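Transcriptional regulator ZitR (PDB 6FI9) represses the zit zinc-uptake operon when zinc is present, binding two palindromic operator sites in its promoter as a homodimer. Local coordinates at residues 128-131 against 132-136. The protein carries 3 engineered substitutions. Residues are numbered along the deposited sequence; the frame is centred on the assembly and turned at random.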
ATOM      1  N   GLU A 128     -22.536  11.879  12.627  1.00 75.89           N
ATOM      2  CA  GLU A 128     -22.217  10.796  11.700  1.00 73.17           C
ATOM      3  C   GLU A 128     -20.705  10.678  11.499  1.00 72.63           C
ATOM      4  O   GLU A 128     -20.189   9.562  11.431  1.00 70.93           O
ATOM      5  CB  GLU A 128     -22.925  11.003  10.360  1.00 74.48           C
ATOM      6  CG  GLU A 128     -24.345  10.466  10.326  1.00 87.45           C
ATOM      7  CD  GLU A 128     -25.089  10.646   9.015  1.00112.54           C
ATOM      8  OE1 GLU A 128     -24.739  11.568   8.241  1.00103.97           O
ATOM      9  OE2 GLU A 128     -26.036   9.865   8.769  1.00109.85           O
ATOM     10  N   GLN A 129     -19.995  11.829  11.425  1.00 69.47           N
ATOM     11  CA  GLN A 129     -18.535  11.910  11.267  1.00 66.60           C
ATOM     12  C   GLN A 129     -17.813  11.302  12.475  1.00 68.23           C
ATOM     13  O   GLN A 129     -16.690  10.814  12.328  1.00 66.46           O
ATOM     14  CB  GLN A 129     -18.080  13.362  11.061  1.00 67.49           C
ATOM     15  CG  GLN A 129     -18.429  13.941   9.698  1.00 77.75           C
ATOM     16  CD  GLN A 129     -17.923  15.350   9.548  1.00100.81           C
ATOM     17  OE1 GLN A 129     -18.341  16.275  10.256  1.00103.11           O
ATOM     18  NE2 GLN A 129     -17.012  15.543   8.614  1.00 88.34           N
ATOM     19  N   LYS A 130     -18.468  11.331  13.662  1.00 66.69           N
ATOM     20  CA  LYS A 130     -17.996  10.754  14.928  1.00 65.80           C
ATOM     21  C   LYS A 130     -17.944   9.216  14.801  1.00 65.44           C
ATOM     22  O   LYS A 130     -16.934   8.613  15.154  1.00 63.50           O
ATOM     23  CB  LYS A 130     -18.932  11.194  16.072  1.00 70.57           C
ATOM     24  CG  LYS A 130     -18.717  10.492  17.409  1.00 88.65           C
ATOM     25  CD  LYS A 130     -19.974  10.534  18.297  1.00104.16           C
ATOM     26  CE  LYS A 130     -21.027   9.496  17.953  1.00110.81           C
ATOM     27  NZ  LYS A 130     -20.652   8.138  18.434  1.00115.67           N
ATOM     28  N   VAL A 131     -19.017   8.604  14.254  1.00 62.95           N
ATOM     29  CA  VAL A 131     -19.156   7.160  14.013  1.00 61.67           C
ATOM     30  C   VAL A 131     -18.038   6.669  13.071  1.00 60.40           C
ATOM     31  O   VAL A 131     -17.468   5.600  13.293  1.00 59.51           O
ATOM     32  CB  VAL A 131     -20.573   6.829  13.460  1.00 66.01           C
ATOM     33  CG1 VAL A 131     -20.741   5.337  13.213  1.00 65.43           C
ATOM     34  CG2 VAL A 131     -21.669   7.339  14.391  1.00 69.05           C
ATOM     35  N   ILE A 132     -17.732   7.467  12.033  1.00 58.29           N
ATOM     36  CA  ILE A 132     -16.682   7.217  11.045  1.00 56.59           C
ATOM     37  C   ILE A 132     -15.317   7.352  11.714  1.00 57.12           C
ATOM     38  O   ILE A 132     -14.479   6.459  11.558  1.00 56.12           O
ATOM     39  CB  ILE A 132     -16.834   8.166   9.829  1.00 57.46           C
ATOM     40  CG1 ILE A 132     -18.175   7.934   9.088  1.00 58.02           C
ATOM     41  CG2 ILE A 132     -15.634   8.043   8.876  1.00 56.83           C
ATOM     42  CD1 ILE A 132     -18.703   9.163   8.384  1.00 59.03           C
ATOM     43  N   SER A 133     -15.116   8.451  12.484  1.00 56.49           N
ATOM     44  CA  SER A 133     -13.888   8.765  13.227  1.00 55.72           C
ATOM     45  C   SER A 133     -13.514   7.650  14.201  1.00 56.84           C
ATOM     46  O   SER A 133     -12.356   7.239  14.222  1.00 55.92           O
ATOM     47  CB  SER A 133     -14.040  10.091  13.959  1.00 57.78           C
ATOM     48  OG  SER A 133     -12.881  10.406  14.707  1.00 64.00           O
ATOM     49  N   GLN A 134     -14.501   7.146  14.981  1.00 56.60           N
ATOM     50  CA  GLN A 134     -14.338   6.045  15.938  1.00 56.52           C
ATOM     51  C   GLN A 134     -13.911   4.756  15.220  1.00 57.50           C
ATOM     52  O   GLN A 134     -13.039   4.052  15.722  1.00 56.95           O
ATOM     53  CB  GLN A 134     -15.635   5.805  16.724  1.00 58.37           C
ATOM     54  CG  GLN A 134     -15.938   6.882  17.757  1.00 63.15           C
ATOM     55  CD  GLN A 134     -17.241   6.643  18.486  1.00 79.27           C
ATOM     56  OE1 GLN A 134     -18.334   6.614  17.903  1.00 74.20           O
ATOM     57  NE2 GLN A 134     -17.158   6.478  19.790  1.00 74.19           N
ATOM     58  N   PHE A 135     -14.492   4.479  14.023  1.00 56.42           N
ATOM     59  CA  PHE A 135     -14.205   3.302  13.197  1.00 55.55           C
ATOM     60  C   PHE A 135     -12.794   3.333  12.660  1.00 55.80           C
ATOM     61  O   PHE A 135     -12.051   2.368  12.838  1.00 55.17           O
ATOM     62  CB  PHE A 135     -15.239   3.142  12.059  1.00 56.20           C
ATOM     63  CG  PHE A 135     -14.870   2.123  10.998  1.00 55.79           C
ATOM     64  CD1 PHE A 135     -14.922   0.753  11.269  1.00 56.69           C
ATOM     65  CD2 PHE A 135     -14.462   2.533   9.727  1.00 55.52           C
ATOM     66  CE1 PHE A 135     -14.580  -0.187  10.286  1.00 56.14           C
ATOM     67  CE2 PHE A 135     -14.116   1.593   8.746  1.00 55.49           C
ATOM     68  CZ  PHE A 135     -14.187   0.240   9.030  1.00 54.91           C
ATOM     69  N   LEU A 136     -12.425   4.444  12.015  1.00 54.77           N
ATOM     70  CA  LEU A 136     -11.104   4.630  11.427  1.00 54.24           C
ATOM     71  C   LEU A 136      -9.992   4.613  12.469  1.00 56.43           C
ATOM     72  O   LEU A 136      -8.852   4.316  12.114  1.00 55.69           O
ATOM     73  CB  LEU A 136     -11.028   5.922  10.612  1.00 54.12           C
ATOM     74  CG  LEU A 136     -11.904   6.042   9.389  1.00 55.72           C
ATOM     75  CD1 LEU A 136     -11.913   7.494   8.895  1.00 55.98           C
ATOM     76  CD2 LEU A 136     -11.467   5.054   8.299  1.00 55.50           C
TER
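K130 and Q134 run side by side on one flank of the helix, a single turn apart, and join at their polar ends: NZ of K130 gives a hydrogen bond of 2.8 Å to OE1 of Q134. K130 leaves the helix with CG anti to its N (chi1 170°), then bends at chi3 and chi4, which folds the ammonium back toward the extended glutamine. NZ reaches OE1 from above the amide plane, about 40° out of it, on a surface exposed to solvent.

Beneath this pair the backbone bonds are those of a regular alpha-helix, each from residue i+4 to residue i. S133 N to Q129 O and Q134 N to K130 O both measure 2.8 Å, while I132 N to E128 O and F135 N to V131 O are longer, at 3.3 Å each.

Van der Waals packing of a side chain on the backbone adds to these bonds: I132 turns CD1 back over the preceding turn, 3.4 Å from E128 O and 4.0 Å from Q129 CA.

Towards the start of the helix, E128 OE1 takes a hydrogen bond from T125 N. Helix 126-140 follows the long helix 100-122 and helps build the dimer interface, away from the zinc sites: I132 and F135 pack on F135 and I132 of the second subunit, L136 meets its F9, and S133 OG is hydrogen-bonded to its Q5.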